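Local coordinates for protein 3'-5'-exonuclease (Saccharomyces cerevisiae, PDB 3E2V) that probably acts as a magnesium-dependent TatD-type nuclease that cuts double-stranded DNA internally and also degrades it from the 3' end, at residues 163-168 against 200-205; 251-256 against 301-306; 275-280 against 305-310. One frame throughout, in Å; residues are numbered along the deposited sequence.

In the fold
From the N terminus, interaction 1 comes first: 163-168 meets 200-205 across a largely helical connection, joining the parallel strands 156-165 and 199-204. It closes before interaction 2 opens. That contact runs from the end of strand 250-252 to the loop after strand 298-300, taking in helix 259-268, strand 272-276 and helix 284-291. Interaction 3 starts within this loop; the two loops overlap and end on the same stretch, sharing Pro305 and Trp306, with interaction 3 reaching four residues further, to 310. Backbone hydrogen bonds of Leu201 with Val251 and His253 couple interactions 1 and 2. The three join the ends of neighbouring and next-but-one strands of the TIM barrel beside the magnesium site.

Interaction 1: 163-168 against 200-205; sequences GLDYDR and FLHMRS
Asp165 and Arg204 form a side-on salt bridge, with one guanidinium nitrogen on each carboxylate oxygen. Arg204 NE points almost straight at Asp165 OD1 (3.1 Å, N-H...O 169°), and Arg204 NH1 reaches the syn lone pair of Asp165 OD2 at 2.8 Å. The bend of the arginine at chi3 (58°) turns its NE edge to the acid. His202 NE2 adds a further bond to Asp165 OD2 (2.9 Å), arriving from above the carboxylate plane, while Asp167 N closes an Asx turn on OD1. Both oxygens thus have two donors, which fixes the rotation of the carboxylate.

Asp167 OD2 lies 3.8 Å from Arg204 NE, a long pairing well out of the guanidinium plane. Ser205 OG is more firmly bound, donating to Asp167 OD1 at 2.7 Å. Arg204 NH1 sits over the face of the Arg168 guanidinium, so two positive groups approach near the acids that probably offset them.

Backbone bonds supply the parallel pairing: Leu164 N to His202 O, Arg204 N to Leu164 O and Tyr166 N to Arg204 O, each 3.0 Å. Gly163 leaves room for His202 O; a beta carbon there would lie only 1.8 Å from that oxygen.

On the sheet face that carries Leu164 and Met203, both side chains meet Phe210 of helix 207-219. His202 ND1 also bonds weakly to Glu161, a magnesium ligand that binds no metal in this model. Strands 156-165 and 199-204, joined through helix 174-187, make a beta-alpha-beta crossover of the TIM barrel, with the His202 side chain about 5 Å from the magnesium ion, by nearest atoms.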
# COMPACT_ATOMS: atom_id res chain seq x y z
N GLY A 163 -5.87 0.72 8.62
CA GLY A 163 -4.97 0.71 9.76
C GLY A 163 -5.09 1.96 10.58
O GLY A 163 -6.18 2.51 10.75
N LEU A 164 -3.94 2.41 11.08
CA LEU A 164 -3.90 3.54 12.01
C LEU A 164 -2.80 4.51 11.60
O LEU A 164 -1.72 4.07 11.18
CB LEU A 164 -3.64 3.04 13.44
CG LEU A 164 -4.63 2.06 14.05
CD1 LEU A 164 -4.21 1.65 15.46
CD2 LEU A 164 -6.02 2.68 14.11
N ASP A 165 -3.06 5.81 11.73
CA ASP A 165 -2.06 6.82 11.41
C ASP A 165 -2.15 7.96 12.40
O ASP A 165 -2.97 8.85 12.26
CB ASP A 165 -2.27 7.35 9.99
CG ASP A 165 -1.10 8.21 9.50
OD1 ASP A 165 -0.40 8.83 10.33
OD2 ASP A 165 -0.88 8.26 8.27
N TYR A 166 -1.30 7.90 13.41
CA TYR A 166 -1.32 8.86 14.50
C TYR A 166 -0.55 10.14 14.17
O TYR A 166 -0.50 11.05 14.99
CB TYR A 166 -0.85 8.20 15.79
CG TYR A 166 -1.84 7.17 16.37
CD1 TYR A 166 -3.03 6.85 15.70
CD2 TYR A 166 -1.59 6.54 17.59
CE1 TYR A 166 -3.93 5.91 16.23
CE2 TYR A 166 -2.50 5.59 18.13
CZ TYR A 166 -3.66 5.30 17.44
OH TYR A 166 -4.54 4.39 17.96
N ASP A 167 0.04 10.20 12.97
CA ASP A 167 0.59 11.47 12.45
C ASP A 167 -0.49 12.29 11.76
O ASP A 167 -0.20 13.38 11.25
CB ASP A 167 1.70 11.21 11.42
CG ASP A 167 3.00 10.73 12.05
OD1 ASP A 167 3.04 10.39 13.24
OD2 ASP A 167 4.02 10.72 11.31
N ARG A 168 -1.72 11.78 11.71
CA ARG A 168 -2.79 12.42 10.92
C ARG A 168 -4.08 12.62 11.71
O ARG A 168 -5.17 12.51 11.16
CB ARG A 168 -3.06 11.61 9.66
CG ARG A 168 -1.88 11.53 8.68
CD ARG A 168 -1.68 12.81 7.89
NE ARG A 168 -0.61 12.71 6.89
CZ ARG A 168 0.69 12.78 7.15
NH1 ARG A 168 1.13 12.93 8.39
NH2 ARG A 168 1.58 12.69 6.16
N PHE A 200 -3.67 -5.35 3.37
CA PHE A 200 -2.71 -4.31 3.06
C PHE A 200 -2.88 -3.23 4.10
O PHE A 200 -3.86 -2.46 4.08
CB PHE A 200 -2.96 -3.82 1.62
CG PHE A 200 -1.90 -2.91 1.08
CD1 PHE A 200 -0.70 -3.42 0.59
CD2 PHE A 200 -2.08 -1.55 1.08
CE1 PHE A 200 0.27 -2.57 0.09
CE2 PHE A 200 -1.09 -0.69 0.58
CZ PHE A 200 0.07 -1.21 0.08
N LEU A 201 -1.96 -3.21 5.06
CA LEU A 201 -2.14 -2.49 6.32
C LEU A 201 -1.25 -1.26 6.39
O LEU A 201 -0.10 -1.27 5.96
CB LEU A 201 -1.83 -3.44 7.47
CG LEU A 201 -2.70 -4.69 7.59
CD1 LEU A 201 -2.02 -5.76 8.45
CD2 LEU A 201 -4.12 -4.36 8.07
N HIS A 202 -1.84 -0.19 6.93
CA HIS A 202 -1.16 1.09 7.16
C HIS A 202 -0.91 1.25 8.66
O HIS A 202 -1.81 1.08 9.49
CB HIS A 202 -2.02 2.24 6.61
CG HIS A 202 -1.39 3.59 6.73
ND1 HIS A 202 -0.62 4.15 5.74
CD2 HIS A 202 -1.43 4.50 7.73
CE1 HIS A 202 -0.19 5.33 6.13
NE2 HIS A 202 -0.67 5.57 7.34
N MET A 203 0.33 1.56 9.02
CA MET A 203 0.66 1.86 10.40
C MET A 203 1.68 2.99 10.39
O MET A 203 2.79 2.87 9.82
CB MET A 203 1.23 0.63 11.12
CG MET A 203 1.42 0.77 12.64
SD MET A 203 2.87 1.76 13.15
CE MET A 203 4.19 0.57 12.84
N ARG A 204 1.32 4.08 11.05
CA ARG A 204 2.27 5.14 11.33
C ARG A 204 2.10 5.62 12.76
O ARG A 204 1.02 6.05 13.14
CB ARG A 204 2.06 6.30 10.39
CG ARG A 204 3.05 7.42 10.62
CD ARG A 204 3.43 8.09 9.32
NE ARG A 204 2.24 8.63 8.65
CZ ARG A 204 2.24 9.18 7.44
NH1 ARG A 204 1.11 9.63 6.92
NH2 ARG A 204 3.38 9.28 6.75
N SER A 205 3.19 5.54 13.54
CA SER A 205 3.24 6.09 14.91
C SER A 205 2.17 5.53 15.85
O SER A 205 1.76 6.19 16.80
CB SER A 205 3.21 7.62 14.89
OG SER A 205 4.22 8.12 14.02

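Interaction 2: 251-256 against 301-306; sequences VVHSFT and ETDAPW. With MG (magnesium ion), chain E.
Ser254 and Asp303 bring the two backbones closest, yet their CA atoms stay 7.4 Å apart, and the sole backbone donor bonded across the gap is Ser254 N, which meets a side chain. Ser254 N donates to Glu301 OE2 at 2.8 Å.

Glu301 OE2 also takes the N-H of His253 ND1 at 2.9 Å (N-H...O 151°). These donors approach from opposite faces of the carboxylate plane, both on the syn side. Ring and carboxylate are nearly coplanar, 9° apart, so the acid lies along the edge of the imidazole. Ser254 CB covers one face of that ring, and Phe200 stacks against it.

With CG of His253 anti to the backbone N (chi1 162°), the far side of the ring faces the metal: His253 NE2 binds the magnesium ion at 2.2 Å. Asp303 OD1 binds the magnesium ion at 2.2 Å as well, from a carboxylate turned steeply to the ring, and also accepts from Asn20 ND2. Four waters complete six ligands, water 4 being distant at 2.6 Å from magnesium. Water 1 donates to the other oxygen, Asp303 OD2, at 2.8 Å.

Glu301 therefore acts as a second-shell residue to a magnesium ion held by two protein ligands and four waters. It orients His253 and probably holds it in the form with the proton on ND1, which leaves NE2 for the metal and probably makes that nitrogen a stronger donor.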
# COMPACT_ATOMS: atom_id res chain seq x y z
N VAL A 251 0.23 -7.65 5.45
CA VAL A 251 1.32 -6.86 4.88
C VAL A 251 1.31 -5.46 5.47
O VAL A 251 0.32 -4.73 5.31
CB VAL A 251 1.19 -6.80 3.34
CG1 VAL A 251 2.25 -5.88 2.74
CG2 VAL A 251 1.27 -8.21 2.73
N VAL A 252 2.38 -5.12 6.18
CA VAL A 252 2.51 -3.79 6.74
C VAL A 252 3.27 -2.90 5.76
O VAL A 252 4.50 -2.96 5.67
CB VAL A 252 3.22 -3.83 8.14
CG1 VAL A 252 3.26 -2.42 8.77
CG2 VAL A 252 2.54 -4.84 9.08
N HIS A 253 2.51 -2.08 5.04
CA HIS A 253 2.99 -1.21 3.94
C HIS A 253 3.89 -0.10 4.47
O HIS A 253 3.71 0.41 5.59
CB HIS A 253 1.73 -0.64 3.19
CG HIS A 253 1.95 0.58 2.32
ND1 HIS A 253 2.86 0.63 1.29
CD2 HIS A 253 1.27 1.76 2.29
CE1 HIS A 253 2.78 1.81 0.69
NE2 HIS A 253 1.83 2.52 1.28
N SER A 254 4.89 0.27 3.68
CA SER A 254 5.62 1.52 3.90
C SER A 254 6.15 1.68 5.33
O SER A 254 5.89 2.68 6.00
CB SER A 254 4.73 2.72 3.51
OG SER A 254 5.52 3.90 3.42
N PHE A 255 6.86 0.65 5.81
CA PHE A 255 7.34 0.64 7.18
C PHE A 255 8.49 1.61 7.42
O PHE A 255 9.52 1.55 6.74
CB PHE A 255 7.79 -0.76 7.57
CG PHE A 255 8.28 -0.84 8.98
CD1 PHE A 255 7.37 -0.79 10.03
CD2 PHE A 255 9.64 -0.91 9.26
CE1 PHE A 255 7.80 -0.85 11.36
CE2 PHE A 255 10.08 -0.96 10.61
CZ PHE A 255 9.15 -0.93 11.64
N THR A 256 8.34 2.47 8.44
CA THR A 256 9.40 3.43 8.79
C THR A 256 9.64 3.50 10.30
O THR A 256 10.24 4.47 10.80
CB THR A 256 9.06 4.85 8.29
OG1 THR A 256 7.86 5.29 8.94
CG2 THR A 256 8.87 4.89 6.77
N GLU A 301 8.50 -1.93 -2.62
CA GLU A 301 7.49 -1.01 -3.13
C GLU A 301 8.14 0.32 -3.36
O GLU A 301 9.21 0.61 -2.79
CB GLU A 301 6.32 -0.83 -2.14
CG GLU A 301 6.71 -1.01 -0.68
CD GLU A 301 5.73 -0.34 0.27
OE1 GLU A 301 5.47 0.87 0.10
OE2 GLU A 301 5.25 -1.02 1.19
N THR A 302 7.51 1.13 -4.20
CA THR A 302 8.00 2.50 -4.41
C THR A 302 7.21 3.55 -3.63
O THR A 302 7.75 4.59 -3.24
CB THR A 302 7.98 2.95 -5.90
OG1 THR A 302 6.64 2.89 -6.42
CG2 THR A 302 8.96 2.14 -6.74
N ASP A 303 5.92 3.29 -3.39
CA ASP A 303 4.99 4.33 -2.90
C ASP A 303 4.88 5.49 -3.88
O ASP A 303 4.44 6.59 -3.50
CB ASP A 303 5.36 4.82 -1.48
CG ASP A 303 4.15 5.32 -0.72
OD1 ASP A 303 3.06 4.70 -0.86
OD2 ASP A 303 4.28 6.32 0.02
N ALA A 304 5.23 5.24 -5.15
CA ALA A 304 5.16 6.32 -6.16
C ALA A 304 3.76 6.97 -6.13
O ALA A 304 2.75 6.27 -6.01
CB ALA A 304 5.47 5.77 -7.50
N PRO A 305 3.68 8.30 -6.23
CA PRO A 305 4.74 9.25 -6.58
C PRO A 305 5.61 9.73 -5.43
O PRO A 305 6.44 10.62 -5.64
CB PRO A 305 3.94 10.43 -7.13
CG PRO A 305 2.74 10.47 -6.22
CD PRO A 305 2.38 8.98 -6.01
N TRP A 306 5.40 9.19 -4.23
CA TRP A 306 6.14 9.56 -3.03
C TRP A 306 7.41 8.74 -2.88
O TRP A 306 7.67 7.82 -3.68
CB TRP A 306 5.25 9.32 -1.80
CG TRP A 306 3.85 9.81 -2.02
CD1 TRP A 306 2.70 9.06 -2.11
CD2 TRP A 306 3.45 11.17 -2.21
NE1 TRP A 306 1.62 9.87 -2.33
CE2 TRP A 306 2.04 11.17 -2.40
CE3 TRP A 306 4.14 12.39 -2.23
CZ2 TRP A 306 1.31 12.35 -2.61
CZ3 TRP A 306 3.41 13.57 -2.44
CH2 TRP A 306 2.01 13.53 -2.63
MG MG E . 1.57 4.67 0.82
O HOH W 1 2.76 5.49 2.22
O HOH W 2 1.06 6.58 0.26
O HOH W 3 0.07 4.06 -0.45
O HOH W 4 -0.03 4.83 2.84

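Interaction 3: 275-280 against 305-310; sequences GVNGCS and PWCEIK
Asn277 OD1, which lies 3.7 Å from Cys307 SG, is gripped by two backbone N-H groups of its own turn. Ser280 N donates to Asn277 OD1 at 3.2 Å, tilted from the carbonyl plane, which makes an Asx motif, and Cys279 N does so weakly. In return Ser280 OG accepts from Asn277 N at 3.1 Å, an almost straight bond (165°). The reciprocal pair holds the start of the 3-10 segment 278-280. Asn277 CG stands between its backbone N and carbonyl carbon (chi1 58°), which lets one amide atom serve the turn while ND2 reaches Glu301 OE1 and Ser254 OG.

Were an alanine here, the change would probably leave Ser280 N without its side-chain acceptor and Glu301 OE1 and Ser254 OG without their amide partner.

The covalent link is the disulfide between Cys279 SG and Cys307 SG (2.1 Å, chi3 -99°). Each sulfur lies anti to its own carbonyl carbon, and the negative chi3 gives the bridge a left-handed twist.

Beside it the chains pack closely. Gly278 CA makes a CA-H...O contact with Cys307 O at 3.4 Å, where a beta carbon would clash with the same oxygen. A bridging water spans the two, accepting from Gly278 N and donating to Cys307 O at 2.7 Å. Ile309 CG1 closes over Gly278 CA at 3.8 Å.

The disulfide thus staples the Asx-capped turn after strand 272-276 to the loop after strand 298-300, two neighbouring strands of the TIM barrel, next to Asp303 of the magnesium site.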
# COMPACT_ATOMS: atom_id res chain seq x y z
N GLY A 275 6.66 -4.07 4.23
CA GLY A 275 6.91 -3.34 2.98
C GLY A 275 7.97 -2.26 3.15
O GLY A 275 7.93 -1.47 4.09
N VAL A 276 8.92 -2.26 2.21
CA VAL A 276 10.07 -1.36 2.24
C VAL A 276 10.11 -0.55 0.95
O VAL A 276 10.16 -1.10 -0.15
CB VAL A 276 11.37 -2.17 2.40
CG1 VAL A 276 12.64 -1.30 2.25
CG2 VAL A 276 11.38 -2.88 3.75
N ASN A 277 10.07 0.78 1.10
CA ASN A 277 10.20 1.70 -0.02
C ASN A 277 11.28 2.73 0.32
O ASN A 277 11.97 2.62 1.32
CB ASN A 277 8.85 2.38 -0.30
CG ASN A 277 8.30 3.13 0.90
OD1 ASN A 277 9.04 3.81 1.63
ND2 ASN A 277 7.00 3.05 1.10
N GLY A 278 11.41 3.76 -0.51
CA GLY A 278 12.45 4.76 -0.29
C GLY A 278 12.31 5.48 1.03
O GLY A 278 13.32 5.86 1.64
N CYS A 279 11.08 5.68 1.50
CA CYS A 279 10.86 6.32 2.80
C CYS A 279 11.38 5.47 3.97
O CYS A 279 11.78 6.00 5.01
CB CYS A 279 9.39 6.69 3.00
SG CYS A 279 8.79 8.02 1.93
N SER A 280 11.38 4.15 3.78
CA SER A 280 11.89 3.18 4.75
C SER A 280 13.42 3.19 4.83
O SER A 280 13.97 2.43 5.62
CB SER A 280 11.50 1.76 4.32
OG SER A 280 10.11 1.66 4.08
N PRO A 305 3.68 8.30 -6.23
CA PRO A 305 4.74 9.25 -6.58
C PRO A 305 5.61 9.73 -5.43
O PRO A 305 6.44 10.62 -5.64
CB PRO A 305 3.94 10.43 -7.13
CG PRO A 305 2.74 10.47 -6.22
CD PRO A 305 2.38 8.98 -6.01
N TRP A 306 5.40 9.19 -4.23
CA TRP A 306 6.14 9.56 -3.03
C TRP A 306 7.41 8.74 -2.88
O TRP A 306 7.67 7.82 -3.68
CB TRP A 306 5.25 9.32 -1.80
CG TRP A 306 3.85 9.81 -2.02
CD1 TRP A 306 2.70 9.06 -2.11
CD2 TRP A 306 3.45 11.17 -2.21
NE1 TRP A 306 1.62 9.87 -2.33
CE2 TRP A 306 2.04 11.17 -2.40
CE3 TRP A 306 4.14 12.39 -2.23
CZ2 TRP A 306 1.31 12.35 -2.61
CZ3 TRP A 306 3.41 13.57 -2.44
CH2 TRP A 306 2.01 13.53 -2.63
N CYS A 307 8.22 9.11 -1.89
CA CYS A 307 9.35 8.29 -1.45
C CYS A 307 10.50 8.15 -2.44
O CYS A 307 11.20 7.12 -2.47
CB CYS A 307 8.87 6.93 -0.95
SG CYS A 307 7.71 7.05 0.46
N GLU A 308 10.73 9.21 -3.22
CA GLU A 308 11.94 9.27 -4.07
C GLU A 308 13.17 9.07 -3.19
O GLU A 308 13.26 9.65 -2.12
CB GLU A 308 12.02 10.62 -4.78
CG GLU A 308 13.15 10.73 -5.77
CD GLU A 308 13.30 12.14 -6.35
OE1 GLU A 308 12.58 13.07 -5.91
OE2 GLU A 308 14.18 12.32 -7.24
N ILE A 309 14.10 8.24 -3.65
CA ILE A 309 15.41 8.11 -3.01
C ILE A 309 16.26 9.31 -3.44
O ILE A 309 16.55 9.49 -4.63
CB ILE A 309 16.06 6.78 -3.37
CG1 ILE A 309 15.29 5.63 -2.68
CG2 ILE A 309 17.52 6.75 -2.94
CD1 ILE A 309 15.56 4.26 -3.27
N LYS A 310 16.62 10.14 -2.45
CA LYS A 310 17.29 11.42 -2.70
C LYS A 310 18.74 11.39 -2.25
O LYS A 310 19.13 10.55 -1.43
CB LYS A 310 16.56 12.55 -1.98
CG LYS A 310 15.15 12.83 -2.48
CD LYS A 310 14.50 13.89 -1.61
CE LYS A 310 13.23 14.42 -2.24
NZ LYS A 310 12.59 15.37 -1.27
O HOH W 5 10.45 4.58 -3.10